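Local coordinates for PHD finger protein 14 (PDB 7D86), which reads chromatin as a nuclear histone-binding protein, preferring unmodified histone H3, and represses PDGFRA expression, here represented by its PHD-zinc knuckle-PHD (PZP) module, at residues L10-N19 with G33-Y41; Q163-A171 with F181-A189. One frame throughout, in Å; residues are numbered along the deposited sequence.

Contact 1. Residues L10-N19 with G33-Y41; sequences LICCVCLGDN and GVTVHEGCY. With ZN (zinc ion), chain E.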
loop_
_atom_site.group_PDB
_atom_site.type_symbol
_atom_site.label_atom_id
_atom_site.label_comp_id
_atom_site.label_asym_id
_atom_site.label_seq_id
_atom_site.Cartn_x
_atom_site.Cartn_y
_atom_site.Cartn_z
ATOM N N LEU A 10 -17.220 -5.390 -1.675
ATOM C CA LEU A 10 -16.197 -4.760 -0.853
ATOM C C LEU A 10 -14.929 -4.558 -1.685
ATOM O O LEU A 10 -14.746 -5.170 -2.738
ATOM C CB LEU A 10 -15.891 -5.604 0.387
ATOM C CG LEU A 10 -16.998 -5.795 1.441
ATOM C CD1 LEU A 10 -16.524 -6.710 2.561
ATOM C CD2 LEU A 10 -17.451 -4.464 2.011
ATOM N N ILE A 11 -14.053 -3.680 -1.204
ATOM C CA ILE A 11 -12.815 -3.348 -1.902
ATOM C C ILE A 11 -11.634 -3.664 -1.001
ATOM O O ILE A 11 -11.631 -3.295 0.177
ATOM C CB ILE A 11 -12.782 -1.871 -2.328
ATOM C CG1 ILE A 11 -13.995 -1.558 -3.200
ATOM C CG2 ILE A 11 -11.455 -1.543 -3.054
ATOM C CD1 ILE A 11 -14.110 -0.114 -3.603
ATOM N N CYS A 12 -10.620 -4.318 -1.569
ATOM C CA CYS A 12 -9.357 -4.550 -0.878
ATOM C C CYS A 12 -8.559 -3.253 -0.832
ATOM O O CYS A 12 -8.284 -2.653 -1.874
ATOM C CB CYS A 12 -8.552 -5.635 -1.587
ATOM S SG CYS A 12 -6.924 -5.852 -0.845
ATOM N N CYS A 13 -8.174 -2.826 0.368
ATOM C CA CYS A 13 -7.446 -1.573 0.520
ATOM C C CYS A 13 -5.972 -1.696 0.140
ATOM O O CYS A 13 -5.244 -0.701 0.194
ATOM C CB CYS A 13 -7.566 -1.070 1.955
ATOM S SG CYS A 13 -6.561 -2.014 3.099
ATOM N N VAL A 14 -5.510 -2.873 -0.255
ATOM C CA VAL A 14 -4.128 -3.058 -0.691
ATOM C C VAL A 14 -4.007 -2.960 -2.205
ATOM O O VAL A 14 -3.240 -2.150 -2.721
ATOM C CB VAL A 14 -3.575 -4.402 -0.171
ATOM C CG1 VAL A 14 -2.187 -4.689 -0.788
ATOM C CG2 VAL A 14 -3.507 -4.382 1.360
ATOM N N CYS A 15 -4.780 -3.766 -2.937
ATOM C CA CYS A 15 -4.714 -3.790 -4.392
ATOM C C CYS A 15 -5.836 -3.015 -5.070
ATOM O O CYS A 15 -5.809 -2.884 -6.296
ATOM C CB CYS A 15 -4.732 -5.239 -4.892
ATOM S SG CYS A 15 -6.301 -6.101 -4.583
ATOM N N LEU A 16 -6.818 -2.512 -4.314
ATOM C CA LEU A 16 -8.004 -1.803 -4.808
ATOM C C LEU A 16 -8.905 -2.666 -5.687
ATOM O O LEU A 16 -9.848 -2.145 -6.296
ATOM C CB LEU A 16 -7.636 -0.512 -5.559
ATOM C CG LEU A 16 -6.849 0.518 -4.735
ATOM C CD1 LEU A 16 -6.601 1.786 -5.538
ATOM C CD2 LEU A 16 -7.534 0.842 -3.391
ATOM N N GLY A 17 -8.662 -3.972 -5.764
ATOM C CA GLY A 17 -9.582 -4.864 -6.434
ATOM C C GLY A 17 -10.822 -5.122 -5.598
ATOM O O GLY A 17 -10.885 -4.801 -4.411
ATOM N N ASP A 18 -11.830 -5.731 -6.232
ATOM C CA ASP A 18 -13.100 -5.972 -5.558
ATOM C C ASP A 18 -13.591 -7.412 -5.671
ATOM O O ASP A 18 -14.716 -7.702 -5.244
ATOM C CB ASP A 18 -14.177 -5.018 -6.093
ATOM C CG ASP A 18 -14.359 -5.110 -7.607
ATOM O OD1 ASP A 18 -14.600 -6.217 -8.133
ATOM O OD2 ASP A 18 -14.285 -4.058 -8.274
ATOM N N ASN A 19 -12.793 -8.318 -6.225
ATOM C CA ASN A 19 -13.240 -9.691 -6.425
ATOM C C ASN A 19 -13.070 -10.477 -5.130
ATOM O O ASN A 19 -11.950 -10.630 -4.629
ATOM C CB ASN A 19 -12.461 -10.346 -7.564
ATOM C CG ASN A 19 -13.217 -11.498 -8.201
ATOM O OD1 ASN A 19 -14.423 -11.648 -8.005
ATOM N ND2 ASN A 19 -12.510 -12.313 -8.977
ATOM N N GLY A 33 -12.990 -1.642 10.566
ATOM C CA GLY A 33 -13.690 -1.713 9.299
ATOM C C GLY A 33 -12.816 -1.824 8.065
ATOM O O GLY A 33 -13.353 -1.846 6.950
ATOM N N VAL A 34 -11.493 -1.895 8.213
ATOM C CA VAL A 34 -10.635 -1.993 7.037
ATOM C C VAL A 34 -10.924 -3.302 6.313
ATOM O O VAL A 34 -11.277 -4.316 6.932
ATOM C CB VAL A 34 -9.154 -1.870 7.434
ATOM C CG1 VAL A 34 -8.655 -3.148 8.110
ATOM C CG2 VAL A 34 -8.298 -1.524 6.214
ATOM N N THR A 35 -10.798 -3.283 4.989
ATOM C CA THR A 35 -11.133 -4.422 4.147
ATOM C C THR A 35 -9.927 -4.801 3.301
ATOM O O THR A 35 -9.237 -3.927 2.771
ATOM C CB THR A 35 -12.325 -4.108 3.237
ATOM O OG1 THR A 35 -12.084 -2.877 2.548
ATOM C CG2 THR A 35 -13.606 -3.983 4.054
ATOM N N VAL A 36 -9.681 -6.104 3.173
ATOM C CA VAL A 36 -8.471 -6.589 2.518
ATOM C C VAL A 36 -8.708 -8.010 2.042
ATOM O O VAL A 36 -9.447 -8.781 2.667
ATOM C CB VAL A 36 -7.255 -6.492 3.475
ATOM C CG1 VAL A 36 -7.430 -7.430 4.676
ATOM C CG2 VAL A 36 -5.953 -6.786 2.733
ATOM N N HIS A 37 -8.110 -8.352 0.893
ATOM C CA HIS A 37 -8.009 -9.740 0.474
ATOM C C HIS A 37 -7.236 -10.533 1.517
ATOM O O HIS A 37 -6.218 -10.066 2.038
ATOM C CB HIS A 37 -7.277 -9.858 -0.872
ATOM C CG HIS A 37 -8.096 -9.482 -2.070
ATOM N ND1 HIS A 37 -7.713 -8.488 -2.944
ATOM C CD2 HIS A 37 -9.243 -10.003 -2.570
ATOM C CE1 HIS A 37 -8.603 -8.393 -3.918
ATOM N NE2 HIS A 37 -9.541 -9.301 -3.715
ATOM N N GLU A 38 -7.723 -11.739 1.819
ATOM C CA GLU A 38 -6.917 -12.700 2.565
ATOM C C GLU A 38 -5.514 -12.806 1.975
ATOM O O GLU A 38 -4.513 -12.713 2.696
ATOM C CB GLU A 38 -7.593 -14.073 2.556
ATOM C CG GLU A 38 -8.853 -14.179 3.387
ATOM C CD GLU A 38 -9.619 -15.457 3.099
ATOM O OE1 GLU A 38 -9.553 -15.944 1.951
ATOM O OE2 GLU A 38 -10.283 -15.978 4.017
ATOM N N GLY A 39 -5.428 -12.987 0.655
ATOM C CA GLY A 39 -4.148 -13.144 -0.012
ATOM C C GLY A 39 -3.300 -11.892 -0.033
ATOM O O GLY A 39 -2.088 -11.984 -0.243
ATOM N N CYS A 40 -3.899 -10.725 0.190
ATOM C CA CYS A 40 -3.126 -9.493 0.273
ATOM C C CYS A 40 -2.661 -9.172 1.688
ATOM O O CYS A 40 -1.940 -8.186 1.874
ATOM C CB CYS A 40 -3.937 -8.317 -0.282
ATOM S SG CYS A 40 -4.207 -8.380 -2.069
ATOM N N TYR A 41 -3.038 -9.979 2.687
ATOM C CA TYR A 41 -2.673 -9.714 4.072
ATOM C C TYR A 41 -1.962 -10.880 4.743
ATOM O O TYR A 41 -1.689 -10.812 5.948
ATOM C CB TYR A 41 -3.922 -9.348 4.890
ATOM C CG TYR A 41 -3.643 -8.549 6.147
ATOM C CD1 TYR A 41 -2.952 -7.349 6.083
ATOM C CD2 TYR A 41 -4.104 -8.978 7.393
ATOM C CE1 TYR A 41 -2.702 -6.605 7.212
ATOM C CE2 TYR A 41 -3.856 -8.241 8.539
ATOM C CZ TYR A 41 -3.159 -7.053 8.442
ATOM O OH TYR A 41 -2.916 -6.308 9.570
HETATM ZN ZN ZN E . -6.144 -7.207 -2.579
#

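Contact 2. Residues Q163-A171 with F181-A189; sequences QREGLLSEA and FFAYCKQHA. With ZN (zinc ion), chain B.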
loop_
_atom_site.group_PDB
_atom_site.type_symbol
_atom_site.label_atom_id
_atom_site.label_comp_id
_atom_site.label_asym_id
_atom_site.label_seq_id
_atom_site.Cartn_x
_atom_site.Cartn_y
_atom_site.Cartn_z
ATOM N N GLN A 163 -1.181 5.560 -4.552
ATOM C CA GLN A 163 -2.335 4.667 -4.521
ATOM C C GLN A 163 -3.626 5.460 -4.659
ATOM O O GLN A 163 -4.544 5.056 -5.385
ATOM C CB GLN A 163 -2.345 3.851 -3.220
ATOM C CG GLN A 163 -3.426 2.775 -3.179
ATOM C CD GLN A 163 -3.565 2.112 -1.816
ATOM O OE1 GLN A 163 -3.440 2.761 -0.777
ATOM N NE2 GLN A 163 -3.828 0.811 -1.820
ATOM N N ARG A 164 -3.700 6.601 -3.974
ATOM C CA ARG A 164 -4.896 7.435 -3.999
ATOM C C ARG A 164 -5.177 7.949 -5.401
ATOM O O ARG A 164 -6.339 8.090 -5.800
ATOM C CB ARG A 164 -4.724 8.597 -3.017
ATOM C CG ARG A 164 -5.857 9.591 -2.977
ATOM C CD ARG A 164 -5.478 10.829 -2.171
ATOM N NE ARG A 164 -4.616 11.716 -2.950
ATOM C CZ ARG A 164 -3.367 12.032 -2.624
ATOM N NH1 ARG A 164 -2.826 11.556 -1.511
ATOM N NH2 ARG A 164 -2.662 12.840 -3.407
ATOM N N GLU A 165 -4.130 8.238 -6.158
ATOM C CA GLU A 165 -4.287 8.748 -7.516
ATOM C C GLU A 165 -4.435 7.640 -8.557
ATOM O O GLU A 165 -4.486 7.944 -9.761
ATOM C CB GLU A 165 -3.096 9.646 -7.865
ATOM C CG GLU A 165 -3.053 10.950 -7.079
ATOM C CD GLU A 165 -4.210 11.876 -7.424
ATOM O OE1 GLU A 165 -4.772 11.752 -8.534
ATOM O OE2 GLU A 165 -4.568 12.727 -6.584
ATOM N N GLY A 166 -4.509 6.381 -8.129
ATOM C CA GLY A 166 -4.723 5.278 -9.049
ATOM C C GLY A 166 -3.484 4.877 -9.824
ATOM O O GLY A 166 -3.594 4.374 -10.948
ATOM N N LEU A 167 -2.304 5.083 -9.254
ATOM C CA LEU A 167 -1.048 4.957 -9.994
ATOM C C LEU A 167 -0.296 3.656 -9.728
ATOM O O LEU A 167 0.697 3.384 -10.409
ATOM C CB LEU A 167 -0.136 6.147 -9.667
ATOM C CG LEU A 167 -0.757 7.522 -9.933
ATOM C CD1 LEU A 167 0.225 8.618 -9.572
ATOM C CD2 LEU A 167 -1.166 7.636 -11.398
ATOM N N LEU A 168 -0.728 2.848 -8.762
ATOM C CA LEU A 168 -0.034 1.612 -8.419
ATOM C C LEU A 168 -0.625 0.458 -9.214
ATOM O O LEU A 168 -1.848 0.308 -9.289
ATOM C CB LEU A 168 -0.139 1.310 -6.922
ATOM C CG LEU A 168 0.328 2.383 -5.943
ATOM C CD1 LEU A 168 0.201 1.877 -4.508
ATOM C CD2 LEU A 168 1.773 2.793 -6.250
ATOM N N SER A 169 0.254 -0.353 -9.808
ATOM C CA SER A 169 -0.153 -1.504 -10.597
ATOM C C SER A 169 0.581 -2.749 -10.125
ATOM O O SER A 169 1.688 -2.680 -9.584
ATOM C CB SER A 169 0.123 -1.288 -12.102
ATOM O OG SER A 169 -0.522 -0.127 -12.593
ATOM N N GLU A 170 -0.049 -3.897 -10.346
ATOM C CA GLU A 170 0.597 -5.189 -10.157
ATOM C C GLU A 170 0.455 -5.972 -11.452
ATOM O O GLU A 170 -0.662 -6.174 -11.932
ATOM C CB GLU A 170 -0.015 -5.964 -8.988
ATOM C CG GLU A 170 0.627 -7.334 -8.758
ATOM C CD GLU A 170 -0.006 -8.099 -7.602
ATOM O OE1 GLU A 170 0.542 -9.153 -7.217
ATOM O OE2 GLU A 170 -1.046 -7.647 -7.077
ATOM N N ALA A 171 1.581 -6.400 -12.020
ATOM C CA ALA A 171 1.541 -7.200 -13.236
ATOM C C ALA A 171 0.890 -8.553 -12.969
ATOM O O ALA A 171 1.011 -9.125 -11.882
ATOM C CB ALA A 171 2.956 -7.398 -13.794
ATOM N N PHE A 181 5.341 -5.377 -9.037
ATOM C CA PHE A 181 4.730 -4.159 -8.526
ATOM C C PHE A 181 5.409 -2.945 -9.144
ATOM O O PHE A 181 6.608 -2.739 -8.955
ATOM C CB PHE A 181 4.819 -4.119 -7.003
ATOM C CG PHE A 181 4.091 -5.244 -6.342
ATOM C CD1 PHE A 181 2.715 -5.204 -6.201
ATOM C CD2 PHE A 181 4.777 -6.352 -5.872
ATOM C CE1 PHE A 181 2.035 -6.247 -5.592
ATOM C CE2 PHE A 181 4.106 -7.397 -5.273
ATOM C CZ PHE A 181 2.724 -7.340 -5.133
ATOM N N PHE A 182 4.643 -2.137 -9.872
ATOM C CA PHE A 182 5.205 -0.950 -10.493
ATOM C C PHE A 182 4.218 0.203 -10.387
ATOM O O PHE A 182 3.029 0.018 -10.106
ATOM C CB PHE A 182 5.593 -1.214 -11.961
ATOM C CG PHE A 182 4.444 -1.642 -12.820
ATOM C CD1 PHE A 182 4.032 -2.965 -12.846
ATOM C CD2 PHE A 182 3.784 -0.722 -13.620
ATOM C CE1 PHE A 182 2.975 -3.362 -13.645
ATOM C CE2 PHE A 182 2.727 -1.114 -14.422
ATOM C CZ PHE A 182 2.322 -2.433 -14.435
ATOM N N ALA A 183 4.738 1.406 -10.603
ATOM C CA ALA A 183 3.950 2.620 -10.501
ATOM C C ALA A 183 4.355 3.601 -11.592
ATOM O O ALA A 183 5.534 3.719 -11.932
ATOM C CB ALA A 183 4.126 3.287 -9.140
ATOM N N TYR A 184 3.366 4.333 -12.101
ATOM C CA TYR A 184 3.560 5.352 -13.126
ATOM C C TYR A 184 3.027 6.685 -12.628
ATOM O O TYR A 184 1.975 6.740 -11.979
ATOM C CB TYR A 184 2.838 5.003 -14.429
ATOM C CG TYR A 184 3.356 3.803 -15.187
ATOM C CD1 TYR A 184 4.714 3.532 -15.279
ATOM C CD2 TYR A 184 2.473 2.947 -15.829
ATOM C CE1 TYR A 184 5.178 2.428 -15.991
ATOM C CE2 TYR A 184 2.914 1.854 -16.536
ATOM C CZ TYR A 184 4.266 1.594 -16.612
ATOM O OH TYR A 184 4.678 0.492 -17.308
ATOM N N CYS A 185 3.727 7.766 -12.957
ATOM C CA CYS A 185 3.166 9.069 -12.634
ATOM C C CYS A 185 1.914 9.306 -13.482
ATOM O O CYS A 185 1.589 8.528 -14.387
ATOM C CB CYS A 185 4.193 10.174 -12.876
ATOM S SG CYS A 185 4.571 10.410 -14.633
ATOM N N LYS A 186 1.211 10.403 -13.197
ATOM C CA LYS A 186 -0.021 10.691 -13.933
ATOM C C LYS A 186 0.235 10.848 -15.427
ATOM O O LYS A 186 -0.615 10.487 -16.247
ATOM C CB LYS A 186 -0.684 11.955 -13.393
ATOM C CG LYS A 186 -1.180 11.856 -11.957
ATOM C CD LYS A 186 -1.854 13.154 -11.548
ATOM C CE LYS A 186 -2.152 13.181 -10.058
ATOM N NZ LYS A 186 -2.775 14.467 -9.638
ATOM N N GLN A 187 1.390 11.388 -15.803
ATOM C CA GLN A 187 1.640 11.592 -17.227
ATOM C C GLN A 187 1.817 10.271 -17.964
ATOM O O GLN A 187 1.494 10.181 -19.153
ATOM C CB GLN A 187 2.866 12.479 -17.428
ATOM C CG GLN A 187 3.037 12.960 -18.856
ATOM C CD GLN A 187 4.272 13.820 -19.036
ATOM O OE1 GLN A 187 5.118 13.913 -18.145
ATOM N NE2 GLN A 187 4.382 14.455 -20.195
ATOM N N HIS A 188 2.284 9.231 -17.279
ATOM C CA HIS A 188 2.645 7.980 -17.929
ATOM C C HIS A 188 1.709 6.824 -17.611
ATOM O O HIS A 188 1.934 5.711 -18.097
ATOM C CB HIS A 188 4.086 7.614 -17.552
ATOM C CG HIS A 188 5.097 8.601 -18.054
ATOM N ND1 HIS A 188 6.095 9.119 -17.257
ATOM C CD2 HIS A 188 5.256 9.172 -19.273
ATOM C CE1 HIS A 188 6.826 9.965 -17.961
ATOM N NE2 HIS A 188 6.340 10.012 -19.189
ATOM N N ALA A 189 0.668 7.053 -16.822
ATOM C CA ALA A 189 -0.182 5.969 -16.356
ATOM C C ALA A 189 -1.177 5.536 -17.431
ATOM O O ALA A 189 -1.525 6.291 -18.335
ATOM C CB ALA A 189 -0.949 6.390 -15.108
HETATM ZN ZN ZN B . 6.481 9.206 -15.228
#

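Contact 1. Residues L10-N19 with G33-Y41
H37 reaches from strand 35-37 into the bend of 10-19, and its imidazole is gripped at both nitrogens. Its CB lies 4.0 Å from C12 SG; CG comes next, near C12 CB. With CG anti to the carbonyl carbon (chi1 -76°), the ring is carried to the metal, where ND1 binds zinc at 2.1 Å. CE1 passes C15 SG, which sits at the ring edge and in its plane. At the tip, NE2 donates to N19 O at 2.9 Å; the acceptor lies almost in the imidazole plane, so this bond and the zinc together fix the ring's rotation. C12, C15 and C40 complete the three-cysteine, one-histidine site of the first PHD finger, whose CxxC turn and His-Cys pair come from the two segments. The C12 thiolate is also an acceptor: H37 N points at its SG over 3.3 Å, nearly straight at 174°, and V14 N donates to it from within the turn. Such N-H donors probably temper the negative charge on the sulfur. Beside the metal, V14 CG2 lies alongside V36 CG2 at 3.7 Å. Farther up the strand C13 N bonds to T35 O at 2.8 Å.

Contact 2. Residues Q163-A171 with F181-A189
S169 and F182 face each other as a hydrogen-bonded pair of the antiparallel hairpin 168-170/181-183, and S169 CB sits over one face of the F182 ring, 3.7 Å from its centroid. That CH-pi contact depends on F182 CG standing between its own N and carbonyl carbon (chi1 60°), which folds the ring back across the neighbouring strand. A171 CB approaches the same ring at CE1. On the other face of the sheet E170 and F181 run side by side: the extended glutamate lays CD 3.4 Å from F181 CE1, with carboxylate and ring planes 30° apart. L168 CD2 meets A183 CB on this face too. Two backbone bonds join S169 and F182; the one from S169 N to F182 O is 2.8 Å long. Beyond the strands L167 packs CB against Y184 O and sends CD2 to A189 CB at 3.9 Å, next to the zinc loop where C185 and H188, with C148 and C153, complete a site of the second PHD finger. Just before L167, a Schellman motif at G166 ends helix 159-164. E165 crosses K186 obliquely, OE1 to NZ 3.5 Å; since OE1 also pairs with R194 of helix 191-204, its negative charge is probably well stabilised.

Contact 1 belongs to the first PHD finger and contact 2 to the second, yet their centres lie only about 17 Å apart and the two touch. The bridge is Q163, at the end of helix 159-164: its NE2 is 2.9 Å from C13 O, a probable hydrogen bond, while L16 CD1 packs 3.9 Å from Q163 O. The CxxC turn of 10-19 thus lies directly against the second finger. Helix 191-204 joins them again, touching I11 and C13 of contact 1 and L167, K186 and A189 of contact 2. Helix 96-101 meets V14 as well as L168 and F181. This packing is consistent with a compact PZP unit, the region required for histone H3 binding.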